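Phospho-furanose lactonase (Mycoplasma synoviae, PDB 3OVG) hydrolyses 1,4-lactones, notably D-xylono-1,4-lactone 5-phosphate and L-arabino-1,4-lactone 5-phosphate, to the open hydroxyacids with a pair of zinc ions. Local coordinates at residues M97-H102 and A128-G133; V117-I122 and A174-I179; L237-P242 and E255-L260; I269-D274 and R301-L306. All coordinates share one frame; numbering follows the deposited sequence.

Contact 1 (M97-H102 and A128-G133); sequences MSTGFH and AEIEEG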
loop_
_atom_site.group_PDB
_atom_site.type_symbol
_atom_site.label_atom_id
_atom_site.label_comp_id
_atom_site.label_asym_id
_atom_site.label_seq_id
_atom_site.Cartn_x
_atom_site.Cartn_y
_atom_site.Cartn_z
HETATM N N MSE A 97 -13.446 0.129 34.702
HETATM C CA MSE A 97 -13.641 0.126 33.261
HETATM C C MSE A 97 -14.261 1.442 32.806
HETATM O O MSE A 97 -14.749 2.205 33.640
HETATM C CB MSE A 97 -14.503 -1.074 32.839
HETATM C CG MSE A 97 -13.718 -2.395 32.929
HETATM SE SE MSE A 97 -14.892 -3.826 32.230
HETATM C CE MSE A 97 -14.634 -3.578 30.283
ATOM N N SER A 98 -14.293 1.673 31.487
ATOM C CA SER A 98 -14.648 2.991 30.972
ATOM C C SER A 98 -15.892 3.001 30.138
ATOM O O SER A 98 -16.186 2.030 29.412
ATOM C CB SER A 98 -13.508 3.550 30.140
ATOM O OG SER A 98 -13.783 4.880 29.732
ATOM N N THR A 99 -16.620 4.109 30.199
ATOM C CA THR A 99 -17.614 4.352 29.148
ATOM C C THR A 99 -17.123 5.469 28.181
ATOM O O THR A 99 -15.947 5.793 28.143
ATOM C CB THR A 99 -19.059 4.616 29.716
ATOM O OG1 THR A 99 -19.980 4.730 28.632
ATOM C CG2 THR A 99 -19.133 5.915 30.548
ATOM N N GLY A 100 -17.992 6.005 27.345
ATOM C CA GLY A 100 -17.567 7.071 26.457
ATOM C C GLY A 100 -17.021 6.697 25.081
ATOM O O GLY A 100 -17.416 5.710 24.482
ATOM N N PHE A 101 -16.091 7.509 24.588
ATOM C CA PHE A 101 -15.684 7.480 23.184
ATOM C C PHE A 101 -14.189 7.627 22.980
ATOM O O PHE A 101 -13.517 8.265 23.791
ATOM C CB PHE A 101 -16.378 8.606 22.465
ATOM C CG PHE A 101 -17.846 8.399 22.381
ATOM C CD1 PHE A 101 -18.378 7.629 21.360
ATOM C CD2 PHE A 101 -18.679 8.887 23.358
ATOM C CE1 PHE A 101 -19.740 7.402 21.285
ATOM C CE2 PHE A 101 -20.063 8.655 23.291
ATOM C CZ PHE A 101 -20.578 7.921 22.261
ATOM N N HIS A 102 -13.687 7.040 21.894
ATOM C CA HIS A 102 -12.312 7.274 21.459
ATOM C C HIS A 102 -12.267 8.509 20.545
ATOM O O HIS A 102 -13.258 9.236 20.431
ATOM C CB HIS A 102 -11.799 6.062 20.715
ATOM C CG HIS A 102 -10.389 5.725 21.065
ATOM N ND1 HIS A 102 -9.368 6.649 20.992
ATOM C CD2 HIS A 102 -9.828 4.575 21.511
ATOM C CE1 HIS A 102 -8.238 6.081 21.375
ATOM N NE2 HIS A 102 -8.488 4.821 21.691
ATOM N N ALA A 128 -26.085 5.607 31.917
ATOM C CA ALA A 128 -26.574 4.254 32.193
ATOM C C ALA A 128 -25.409 3.314 32.479
ATOM O O ALA A 128 -25.502 2.432 33.332
ATOM C CB ALA A 128 -27.411 3.721 30.998
ATOM N N GLU A 129 -24.300 3.479 31.761
ATOM C CA GLU A 129 -23.171 2.576 31.985
ATOM C C GLU A 129 -22.515 2.816 33.344
ATOM O O GLU A 129 -22.064 1.878 33.984
ATOM C CB GLU A 129 -22.133 2.675 30.870
ATOM C CG GLU A 129 -22.638 2.154 29.528
ATOM C CD GLU A 129 -21.558 1.422 28.734
ATOM O OE1 GLU A 129 -20.475 2.015 28.427
ATOM O OE2 GLU A 129 -21.811 0.247 28.425
ATOM N N ILE A 130 -22.442 4.074 33.756
ATOM C CA ILE A 130 -21.903 4.452 35.070
ATOM C C ILE A 130 -22.860 4.023 36.226
ATOM O O ILE A 130 -22.420 3.536 37.266
ATOM C CB ILE A 130 -21.664 5.987 35.132
ATOM C CG1 ILE A 130 -20.629 6.454 34.091
ATOM C CG2 ILE A 130 -21.203 6.412 36.505
ATOM C CD1 ILE A 130 -19.170 6.026 34.411
ATOM N N GLU A 131 -24.173 4.181 36.024
ATOM C CA GLU A 131 -25.145 4.030 37.111
ATOM C C GLU A 131 -26.020 2.768 37.086
ATOM O O GLU A 131 -26.527 2.358 38.126
ATOM C CB GLU A 131 -26.019 5.308 37.269
ATOM C CG GLU A 131 -25.168 6.556 37.587
ATOM C CD GLU A 131 -25.975 7.785 37.977
ATOM O OE1 GLU A 131 -27.125 7.975 37.474
ATOM O OE2 GLU A 131 -25.412 8.583 38.762
ATOM N N GLU A 132 -26.203 2.145 35.934
ATOM C CA GLU A 132 -26.966 0.913 35.908
ATOM C C GLU A 132 -26.083 -0.301 35.636
ATOM O O GLU A 132 -26.094 -1.274 36.391
ATOM C CB GLU A 132 -28.081 1.016 34.873
ATOM C CG GLU A 132 -29.133 2.051 35.252
ATOM C CD GLU A 132 -30.132 2.253 34.136
ATOM O OE1 GLU A 132 -30.675 1.240 33.654
ATOM O OE2 GLU A 132 -30.358 3.408 33.730
ATOM N N GLY A 133 -25.329 -0.238 34.547
ATOM C CA GLY A 133 -24.427 -1.322 34.189
ATOM C C GLY A 133 -23.925 -1.160 32.761
ATOM O O GLY A 133 -24.646 -0.651 31.903
#

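Contact 2 (V117-I122 and A174-I179); sequences VPTEEI and AARTSI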
loop_
_atom_site.group_PDB
_atom_site.type_symbol
_atom_site.label_atom_id
_atom_site.label_comp_id
_atom_site.label_asym_id
_atom_site.label_seq_id
_atom_site.Cartn_x
_atom_site.Cartn_y
_atom_site.Cartn_z
ATOM N N VAL A 117 -26.533 10.663 16.624
ATOM C CA VAL A 117 -27.428 10.713 17.791
ATOM C C VAL A 117 -27.270 11.997 18.615
ATOM O O VAL A 117 -26.141 12.417 18.900
ATOM C CB VAL A 117 -27.225 9.448 18.662
ATOM C CG1 VAL A 117 -28.044 9.514 19.973
ATOM C CG2 VAL A 117 -27.552 8.192 17.815
ATOM N N PRO A 118 -28.391 12.628 18.990
ATOM C CA PRO A 118 -28.339 13.875 19.762
ATOM C C PRO A 118 -27.563 13.688 21.056
ATOM O O PRO A 118 -27.731 12.700 21.767
ATOM C CB PRO A 118 -29.821 14.174 20.074
ATOM C CG PRO A 118 -30.588 13.447 19.027
ATOM C CD PRO A 118 -29.772 12.202 18.722
ATOM N N THR A 119 -26.699 14.645 21.350
ATOM C CA THR A 119 -25.844 14.584 22.524
ATOM C C THR A 119 -26.591 14.118 23.761
ATOM O O THR A 119 -26.144 13.205 24.460
ATOM C CB THR A 119 -25.221 15.952 22.758
ATOM O OG1 THR A 119 -24.542 16.328 21.561
ATOM C CG2 THR A 119 -24.229 15.925 23.944
ATOM N N GLU A 120 -27.734 14.750 24.021
ATOM C CA GLU A 120 -28.596 14.426 25.150
ATOM C C GLU A 120 -28.850 12.913 25.296
ATOM O O GLU A 120 -28.778 12.377 26.399
ATOM C CB GLU A 120 -29.915 15.191 24.950
ATOM C CG GLU A 120 -30.868 15.163 26.078
ATOM C CD GLU A 120 -32.268 15.726 25.687
ATOM O OE1 GLU A 120 -32.373 16.584 24.761
ATOM O OE2 GLU A 120 -33.264 15.296 26.317
ATOM N N GLU A 121 -29.158 12.223 24.195
ATOM C CA GLU A 121 -29.406 10.775 24.256
ATOM C C GLU A 121 -28.103 9.990 24.486
ATOM O O GLU A 121 -28.079 8.958 25.149
ATOM C CB GLU A 121 -30.062 10.270 22.963
ATOM C CG GLU A 121 -31.449 10.888 22.667
ATOM C CD GLU A 121 -32.466 10.497 23.707
ATOM O OE1 GLU A 121 -32.460 9.317 24.137
ATOM O OE2 GLU A 121 -33.277 11.366 24.098
ATOM N N ILE A 122 -27.026 10.465 23.899
ATOM C CA ILE A 122 -25.736 9.813 24.111
ATOM C C ILE A 122 -25.353 9.909 25.590
ATOM O O ILE A 122 -24.911 8.920 26.178
ATOM C CB ILE A 122 -24.645 10.407 23.202
ATOM C CG1 ILE A 122 -24.972 10.025 21.764
ATOM C CG2 ILE A 122 -23.227 9.908 23.637
ATOM C CD1 ILE A 122 -24.117 10.686 20.719
ATOM N N ALA A 174 -18.655 13.702 27.789
ATOM C CA ALA A 174 -17.870 13.327 28.964
ATOM C C ALA A 174 -18.148 14.298 30.122
ATOM O O ALA A 174 -18.377 13.889 31.249
ATOM C CB ALA A 174 -16.409 13.341 28.614
ATOM N N ALA A 175 -18.114 15.592 29.838
ATOM C CA ALA A 175 -18.331 16.606 30.877
ATOM C C ALA A 175 -19.718 16.446 31.494
ATOM O O ALA A 175 -19.873 16.488 32.715
ATOM C CB ALA A 175 -18.122 18.034 30.316
ATOM N N ARG A 176 -20.723 16.228 30.654
ATOM C CA ARG A 176 -22.101 16.122 31.171
ATOM C C ARG A 176 -22.338 14.855 32.028
ATOM O O ARG A 176 -23.010 14.883 33.059
ATOM C CB ARG A 176 -23.107 16.228 30.011
ATOM C CG ARG A 176 -23.190 17.669 29.432
ATOM C CD ARG A 176 -23.957 17.777 28.111
ATOM N NE ARG A 176 -25.384 17.475 28.218
ATOM C CZ ARG A 176 -26.293 17.839 27.308
ATOM N NH1 ARG A 176 -25.920 18.535 26.238
ATOM N NH2 ARG A 176 -27.581 17.524 27.470
ATOM N N THR A 177 -21.776 13.745 31.586
ATOM C CA THR A 177 -21.851 12.481 32.327
ATOM C C THR A 177 -21.107 12.616 33.643
ATOM O O THR A 177 -21.554 12.121 34.693
ATOM C CB THR A 177 -21.230 11.346 31.491
ATOM O OG1 THR A 177 -21.934 11.266 30.252
ATOM C CG2 THR A 177 -21.343 9.974 32.189
ATOM N N SER A 178 -19.966 13.290 33.603
ATOM C CA SER A 178 -19.154 13.437 34.809
ATOM C C SER A 178 -19.907 14.350 35.813
ATOM O O SER A 178 -20.051 14.047 36.994
ATOM C CB SER A 178 -17.777 14.024 34.463
ATOM O OG SER A 178 -17.049 14.324 35.645
ATOM N N ILE A 179 -20.421 15.455 35.323
ATOM C CA ILE A 179 -21.199 16.349 36.171
ATOM C C ILE A 179 -22.401 15.636 36.772
ATOM O O ILE A 179 -22.664 15.748 37.969
ATOM C CB ILE A 179 -21.655 17.552 35.360
ATOM C CG1 ILE A 179 -20.455 18.487 35.137
ATOM C CG2 ILE A 179 -22.869 18.260 36.037
ATOM C CD1 ILE A 179 -20.663 19.396 33.950
#

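Contact 3 (L237-P242 and E255-L260); sequences LCFDGP and ENIKYL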
loop_
_atom_site.group_PDB
_atom_site.type_symbol
_atom_site.label_atom_id
_atom_site.label_comp_id
_atom_site.label_asym_id
_atom_site.label_seq_id
_atom_site.Cartn_x
_atom_site.Cartn_y
_atom_site.Cartn_z
ATOM N N LEU A 237 -2.034 15.234 34.382
ATOM C CA LEU A 237 -1.431 14.606 33.211
ATOM C C LEU A 237 -1.171 13.139 33.533
ATOM O O LEU A 237 -0.454 12.842 34.471
ATOM C CB LEU A 237 -0.108 15.325 32.817
ATOM C CG LEU A 237 -0.240 16.845 32.608
ATOM C CD1 LEU A 237 1.055 17.536 32.142
ATOM C CD2 LEU A 237 -1.427 17.163 31.655
ATOM N N CYS A 238 -1.799 12.230 32.788
ATOM C CA CYS A 238 -1.526 10.799 32.909
ATOM C C CYS A 238 -0.475 10.406 31.888
ATOM O O CYS A 238 -0.756 10.305 30.714
ATOM C CB CYS A 238 -2.789 9.953 32.699
ATOM S SG CYS A 238 -2.472 8.163 32.888
ATOM N N PHE A 239 0.757 10.184 32.331
ATOM C CA PHE A 239 1.798 9.802 31.398
ATOM C C PHE A 239 1.834 8.319 31.154
ATOM O O PHE A 239 1.818 7.534 32.105
ATOM C CB PHE A 239 3.179 10.224 31.936
ATOM C CG PHE A 239 3.381 11.687 31.948
ATOM C CD1 PHE A 239 3.530 12.384 30.748
ATOM C CD2 PHE A 239 3.418 12.392 33.146
ATOM C CE1 PHE A 239 3.735 13.760 30.747
ATOM C CE2 PHE A 239 3.611 13.770 33.145
ATOM C CZ PHE A 239 3.765 14.449 31.943
ATOM N N ASP A 240 1.963 7.921 29.892
ATOM C CA ASP A 240 2.578 6.624 29.634
ATOM C C ASP A 240 3.954 6.935 29.017
ATOM O O ASP A 240 4.454 8.047 29.203
ATOM C CB ASP A 240 1.693 5.779 28.737
ATOM C CG ASP A 240 1.477 6.427 27.401
ATOM O OD1 ASP A 240 2.070 5.931 26.426
ATOM O OD2 ASP A 240 0.727 7.428 27.327
ATOM N N GLY A 241 4.563 5.988 28.295
ATOM C CA GLY A 241 5.872 6.218 27.675
ATOM C C GLY A 241 7.033 5.299 28.064
ATOM O O GLY A 241 7.973 5.082 27.282
ATOM N N PRO A 242 6.998 4.732 29.274
ATOM C CA PRO A 242 8.060 3.753 29.553
ATOM C C PRO A 242 8.111 2.639 28.488
ATOM O O PRO A 242 7.048 2.106 28.112
ATOM C CB PRO A 242 7.643 3.185 30.907
ATOM C CG PRO A 242 6.918 4.306 31.577
ATOM C CD PRO A 242 6.145 4.980 30.447
ATOM N N GLU A 255 13.169 12.988 33.049
ATOM C CA GLU A 255 13.598 14.357 33.301
ATOM C C GLU A 255 12.437 15.360 33.185
ATOM O O GLU A 255 12.392 16.354 33.898
ATOM C CB GLU A 255 14.804 14.735 32.426
ATOM C CG GLU A 255 16.016 13.805 32.657
ATOM C CD GLU A 255 17.224 14.188 31.819
ATOM O OE1 GLU A 255 17.040 14.972 30.876
ATOM O OE2 GLU A 255 18.363 13.722 32.108
ATOM N N ASN A 256 11.472 15.104 32.312
ATOM C CA ASN A 256 10.350 16.041 32.257
ATOM C C ASN A 256 9.475 15.995 33.532
ATOM O O ASN A 256 9.011 17.039 34.072
ATOM C CB ASN A 256 9.574 15.881 30.937
ATOM C CG ASN A 256 10.274 16.581 29.774
ATOM O OD1 ASN A 256 11.069 17.489 29.991
ATOM N ND2 ASN A 256 9.964 16.175 28.542
ATOM N N ILE A 257 9.316 14.794 34.068
ATOM C CA ILE A 257 8.575 14.607 35.308
ATOM C C ILE A 257 9.316 15.295 36.476
ATOM O O ILE A 257 8.699 15.970 37.311
ATOM C CB ILE A 257 8.320 13.106 35.555
ATOM C CG1 ILE A 257 7.121 12.628 34.726
ATOM C CG2 ILE A 257 8.030 12.794 37.021
ATOM C CD1 ILE A 257 6.930 11.164 34.876
ATOM N N LYS A 258 10.637 15.143 36.501
ATOM C CA LYS A 258 11.489 15.807 37.492
ATOM C C LYS A 258 11.276 17.341 37.453
ATOM O O LYS A 258 11.128 17.993 38.500
ATOM C CB LYS A 258 12.970 15.401 37.238
ATOM C CG LYS A 258 14.120 16.314 37.838
ATOM C CD LYS A 258 14.053 16.457 39.315
ATOM C CE LYS A 258 15.468 16.674 39.985
ATOM N NZ LYS A 258 15.962 18.098 39.993
ATOM N N TYR A 259 11.259 17.915 36.255
ATOM C CA TYR A 259 11.010 19.346 36.102
ATOM C C TYR A 259 9.670 19.716 36.762
ATOM O O TYR A 259 9.594 20.646 37.578
ATOM C CB TYR A 259 11.063 19.762 34.619
ATOM C CG TYR A 259 10.632 21.196 34.348
ATOM C CD1 TYR A 259 11.543 22.263 34.469
ATOM C CD2 TYR A 259 9.321 21.495 33.993
ATOM C CE1 TYR A 259 11.148 23.590 34.230
ATOM C CE2 TYR A 259 8.913 22.843 33.757
ATOM C CZ TYR A 259 9.833 23.867 33.882
ATOM O OH TYR A 259 9.451 25.179 33.658
ATOM N N LEU A 260 8.621 18.963 36.437
ATOM C CA LEU A 260 7.297 19.262 36.958
ATOM C C LEU A 260 7.260 19.155 38.489
ATOM O O LEU A 260 6.600 19.964 39.160
ATOM C CB LEU A 260 6.255 18.321 36.360
ATOM C CG LEU A 260 6.031 18.498 34.873
ATOM C CD1 LEU A 260 4.975 17.475 34.372
ATOM C CD2 LEU A 260 5.581 19.941 34.604
#

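Contact 4 (I269-D274 and R301-L306); sequences ITLSLD and RFLPLL. With ZN (zinc ion), chain G.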
loop_
_atom_site.group_PDB
_atom_site.type_symbol
_atom_site.label_atom_id
_atom_site.label_comp_id
_atom_site.label_asym_id
_atom_site.label_seq_id
_atom_site.Cartn_x
_atom_site.Cartn_y
_atom_site.Cartn_z
ATOM N N ILE A 269 0.169 14.571 38.447
ATOM C CA ILE A 269 0.809 13.595 37.598
ATOM C C ILE A 269 0.363 12.188 37.978
ATOM O O ILE A 269 0.467 11.782 39.141
ATOM C CB ILE A 269 2.329 13.670 37.767
ATOM C CG1 ILE A 269 2.826 15.085 37.461
ATOM C CG2 ILE A 269 3.032 12.607 36.895
ATOM C CD1 ILE A 269 4.347 15.248 37.630
ATOM N N THR A 270 -0.099 11.415 37.004
ATOM C CA THR A 270 -0.248 9.998 37.270
ATOM C C THR A 270 0.584 9.231 36.248
ATOM O O THR A 270 1.142 9.826 35.308
ATOM C CB THR A 270 -1.731 9.551 37.225
ATOM O OG1 THR A 270 -2.283 9.945 35.979
ATOM C CG2 THR A 270 -2.520 10.212 38.360
ATOM N N LEU A 271 0.687 7.920 36.437
ATOM C CA LEU A 271 1.504 7.069 35.567
ATOM C C LEU A 271 0.649 5.911 35.031
ATOM O O LEU A 271 -0.419 5.626 35.558
ATOM C CB LEU A 271 2.707 6.520 36.322
ATOM C CG LEU A 271 3.973 7.392 36.413
ATOM C CD1 LEU A 271 5.073 6.606 37.112
ATOM C CD2 LEU A 271 4.408 7.780 34.998
ATOM N N SER A 272 1.152 5.258 33.993
ATOM C CA SER A 272 0.430 4.229 33.251
ATOM C C SER A 272 1.434 3.570 32.314
ATOM O O SER A 272 2.502 4.129 32.063
ATOM C CB SER A 272 -0.694 4.844 32.433
ATOM O OG SER A 272 -0.185 5.691 31.412
ATOM N N LEU A 273 1.114 2.380 31.823
ATOM C CA LEU A 273 1.923 1.746 30.789
ATOM C C LEU A 273 1.216 1.870 29.404
ATOM O O LEU A 273 1.866 1.863 28.343
ATOM C CB LEU A 273 2.228 0.283 31.151
ATOM C CG LEU A 273 3.453 0.091 32.051
ATOM C CD1 LEU A 273 4.458 1.193 31.733
ATOM C CD2 LEU A 273 3.119 0.121 33.511
ATOM N N ASP A 274 -0.108 2.033 29.419
ATOM C CA ASP A 274 -0.851 2.002 28.182
ATOM C C ASP A 274 -0.358 0.834 27.300
ATOM O O ASP A 274 0.038 1.036 26.145
ATOM C CB ASP A 274 -0.716 3.340 27.424
ATOM C CG ASP A 274 -1.591 3.370 26.169
ATOM O OD1 ASP A 274 -2.605 2.673 26.186
ATOM O OD2 ASP A 274 -1.268 4.049 25.180
ATOM N N ARG A 301 12.285 -0.935 36.432
ATOM C CA ARG A 301 13.152 -0.105 35.569
ATOM C C ARG A 301 12.743 1.364 35.605
ATOM O O ARG A 301 13.565 2.248 35.834
ATOM C CB ARG A 301 13.105 -0.605 34.103
ATOM C CG ARG A 301 13.742 -1.998 33.885
ATOM C CD ARG A 301 15.258 -1.875 33.728
ATOM N NE ARG A 301 15.612 -1.366 32.398
ATOM C CZ ARG A 301 15.746 -2.157 31.334
ATOM N NH1 ARG A 301 15.592 -3.481 31.456
ATOM N NH2 ARG A 301 16.055 -1.649 30.158
ATOM N N PHE A 302 11.465 1.650 35.398
ATOM C CA PHE A 302 11.136 3.057 35.244
ATOM C C PHE A 302 11.145 3.850 36.560
ATOM O O PHE A 302 11.666 4.936 36.589
ATOM C CB PHE A 302 9.858 3.304 34.448
ATOM C CG PHE A 302 9.682 4.748 34.076
ATOM C CD1 PHE A 302 10.452 5.300 33.070
ATOM C CD2 PHE A 302 8.763 5.550 34.747
ATOM C CE1 PHE A 302 10.299 6.632 32.723
ATOM C CE2 PHE A 302 8.614 6.882 34.422
ATOM C CZ PHE A 302 9.379 7.427 33.402
ATOM N N LEU A 303 10.601 3.315 37.643
ATOM C CA LEU A 303 10.627 4.068 38.897
ATOM C C LEU A 303 12.066 4.188 39.441
ATOM O O LEU A 303 12.445 5.246 39.933
ATOM C CB LEU A 303 9.655 3.495 39.928
ATOM C CG LEU A 303 8.162 3.553 39.569
ATOM C CD1 LEU A 303 7.346 2.644 40.475
ATOM C CD2 LEU A 303 7.610 4.978 39.595
ATOM N N PRO A 304 12.878 3.111 39.340
ATOM C CA PRO A 304 14.287 3.356 39.699
ATOM C C PRO A 304 14.889 4.480 38.867
ATOM O O PRO A 304 15.701 5.239 39.399
ATOM C CB PRO A 304 14.979 2.018 39.411
ATOM C CG PRO A 304 13.871 0.999 39.585
ATOM C CD PRO A 304 12.604 1.682 39.105
ATOM N N LEU A 305 14.492 4.615 37.599
ATOM C CA LEU A 305 15.012 5.722 36.796
ATOM C C LEU A 305 14.534 7.085 37.311
ATOM O O LEU A 305 15.300 8.056 37.348
ATOM C CB LEU A 305 14.673 5.555 35.310
ATOM C CG LEU A 305 15.065 6.706 34.368
ATOM C CD1 LEU A 305 16.591 6.887 34.298
ATOM C CD2 LEU A 305 14.489 6.471 32.914
ATOM N N LEU A 306 13.257 7.162 37.669
ATOM C CA LEU A 306 12.719 8.358 38.320
ATOM C C LEU A 306 13.559 8.771 39.544
ATOM O O LEU A 306 13.936 9.942 39.697
ATOM C CB LEU A 306 11.271 8.125 38.740
ATOM C CG LEU A 306 10.164 8.922 38.028
ATOM C CD1 LEU A 306 10.500 9.395 36.630
ATOM C CD2 LEU A 306 8.853 8.155 38.057
HETATM ZN ZN ZN G . -4.666 3.123 25.497
HETATM O O HOH W 1 -3.388 4.441 24.025
HETATM O O HOH W 2 -4.462 1.811 23.372
#

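Contact 1 (M97-H102 and A128-G133)
T99 meets E129 and I130 where a loop of the TIM barrel touches the last turn of an outer helix. The loop follows strand 94-97, and the helix is 119-131. This is a buried contact, and T99 supplies most of it from the loop side.

The polar part is one bond. T99 OG1 donates to E129 OE1 at 2.8 Å, on the carboxylate lone pair that points away from OE2. T99 carries OG1 anti to its own N (chi1 -175°), which turns the hydroxyl to the helix. OE1 has a second partner, since R76 NH1 forms a salt bridge with it. R76 NH1 also bonds S98 O, so the arginine joins both segments. E129 OE2 accepts from D135 N. With both oxygens engaged, the carboxylate is fixed in rotation. The nearby arginine would probably stabilise its negative charge.

The apolar part lies beside this bond. The same torsion sets T99 CG2 between its N and its carbonyl carbon, facing I130. The two side chains cross at about a right angle, with T99 CG2 3.9 Å from I130 CD1. The aliphatic stem of E129 adds to the packing, with its CB 3.8 Å from T99 CB. I130 continues onto T177 and T181 of helix 165-181.

Each segment also has bonds of its own. A128 O accepts from both E132 N and G133 N as the helix ends. The S98 CB points away from the helix segment, and S98 OG donates to T99 O at 2.8 Å, in the carbonyl plane and on a lone pair.

Contact 2 (V117-I122 and A174-I179)
R176 NH1 is gripped by a salt bridge to E172 OE2, one turn earlier on its own helix, and rests 3.9 Å from T119 CG2. The guanidinium is therefore held by its own helix while it touches the preceding outer helix. No hydrogen bond crosses between the two segments.

The touching is done by the end of the arginine. Its chain runs out extended and then bends at chi3 (66°), which lays the two terminal nitrogens along the first turn of helix 119-131. NH1 takes the T119 methyl. R176 NH2 lies 4.0 Å from E120 CA and 4.2 Å from E120 CB. Both neighbours meet the flat group obliquely. T119 crosses the arginine at about a right angle. T119 also packs on K169, E172 and V173 of helix 165-181.

E120 leaves in another direction. Its CG is anti to the backbone N (chi1 -172°), and the chain stays extended beyond it. As a result E120 OE1 stops 5.6 Å from R176 NH2, too far for a salt bridge.

These are consecutive outer helices of the TIM barrel, and they meet here at its surface. P118 stands at the N-cap position of helix 119-131, and its O accepts from I122 N. Just before it, V117 O accepts from K169 NZ. V117 and P118 also pack on Y137 of the second subunit.

The chemistry implies a mainly van der Waals contact, perhaps with a weak long-range attraction. The charge of R176 is probably balanced first by E172, and E120 would add only a weaker pull.

Contact 3 (L237-P242 and E255-L260)
F239 packs its ring against two aliphatic side chains of helix 250-262. L260 CD1 lies at the ring edge, near its plane, 4.1 Å from F239 CZ. I257 CG1 comes obliquely, 4.0 Å from F239 CE2; the two side chains run past each other in opposite directions. L260 comes from the opposite direction to the phenylalanine. F239 has its CG beside the backbone N (chi1 -69°), which sends the ring out from the strand to the helix. Y226, I269 and L271 also touch the F239 side chain, which lies buried between sheet and helices.

The contact joins the strand and helix of a beta-alpha-beta unit in the TIM barrel: strand 236-239, helix 250-262, strand 269-271. F239 points outward from the strand. The next residue, D240, turns to the active-site end, where its OD2 bonds H216 ND1. H216 is a ligand of the second zinc ion.

Packing is looser at L237, whose side chain comes no closer than 4.5 Å to the helix segment. The far face of the helix is more open and polar. There K258 NZ forms a salt bridge with D262, and Y259 OH bonds E227 OE1. E255 OE2 bonds Y224 OH of the third subunit.

Contact 4 (I269-D274 and R301-L306)
L271 reaches out from the strand into three side chains of helix 296-309. Its CD1 lies 3.9 Å from L303 CD2 and 4.2 Å from L306 CD2. L306 meets it tip to tip, whereas L303 slides past it in the opposite direction. The other branch, L271 CD2, lies 4.3 Å from F302 CE2 and approaches that ring obliquely. Every one of these touches is apolar.

A second layer packs around this cluster. I319 of helix 313-327 also covers L271, and L320 packs on L303. F302 has L253 of helix 250-262 on it. The strand and helix axes are 12.9 Å apart and run at 148°, and the gap between them is bridged by the leucine and phenylalanine side chains. The helix is kinked at P304, whose N makes no bond to the preceding turn.

Strand 269-271 closes the TIM barrel. T270 pairs with L237 and F239 of the preceding strand, and L271 pairs with C25 of the first. S272 OG adds a bond to F239 O just past the strand.

Beyond the strand the chain leads to the metal. D274 OD1 binds a zinc ion at 2.2 Å. Water 1 and water 2 bind the same zinc ion at 2.4 Å and 2.5 Å. H26, H28 and the carbamate of K155 are the other ligands. D274 has its CG anti to the backbone N (chi1 -175°), which carries the carboxylate to the ion. Its backbone also bonds H26, tying two ligands together. At the outer side, R301 NH1 forms a salt bridge with E197 of the third subunit.

Overall arrangement
Contacts 1, 3 and 4 are buried, while contact 2 lies at the surface. Contacts 1 and 2 share helix 119-131 and touch through F101 with I122 and I130 with T177. Contacts 3 and 4 use neighbouring strands of one sheet, and their centres are 8 Å apart. The two pairs lie on opposite sides of the chain's centre, with contacts 1 and 3 about 28 Å apart between centres. Chemistry follows place. Contacts 3 and 4 are purely apolar where strand meets helix. Contact 1 buries a hydrogen bond, and contact 2 sets a charged group against aliphatic atoms. Among the four, contact 4 alone includes a zinc ligand.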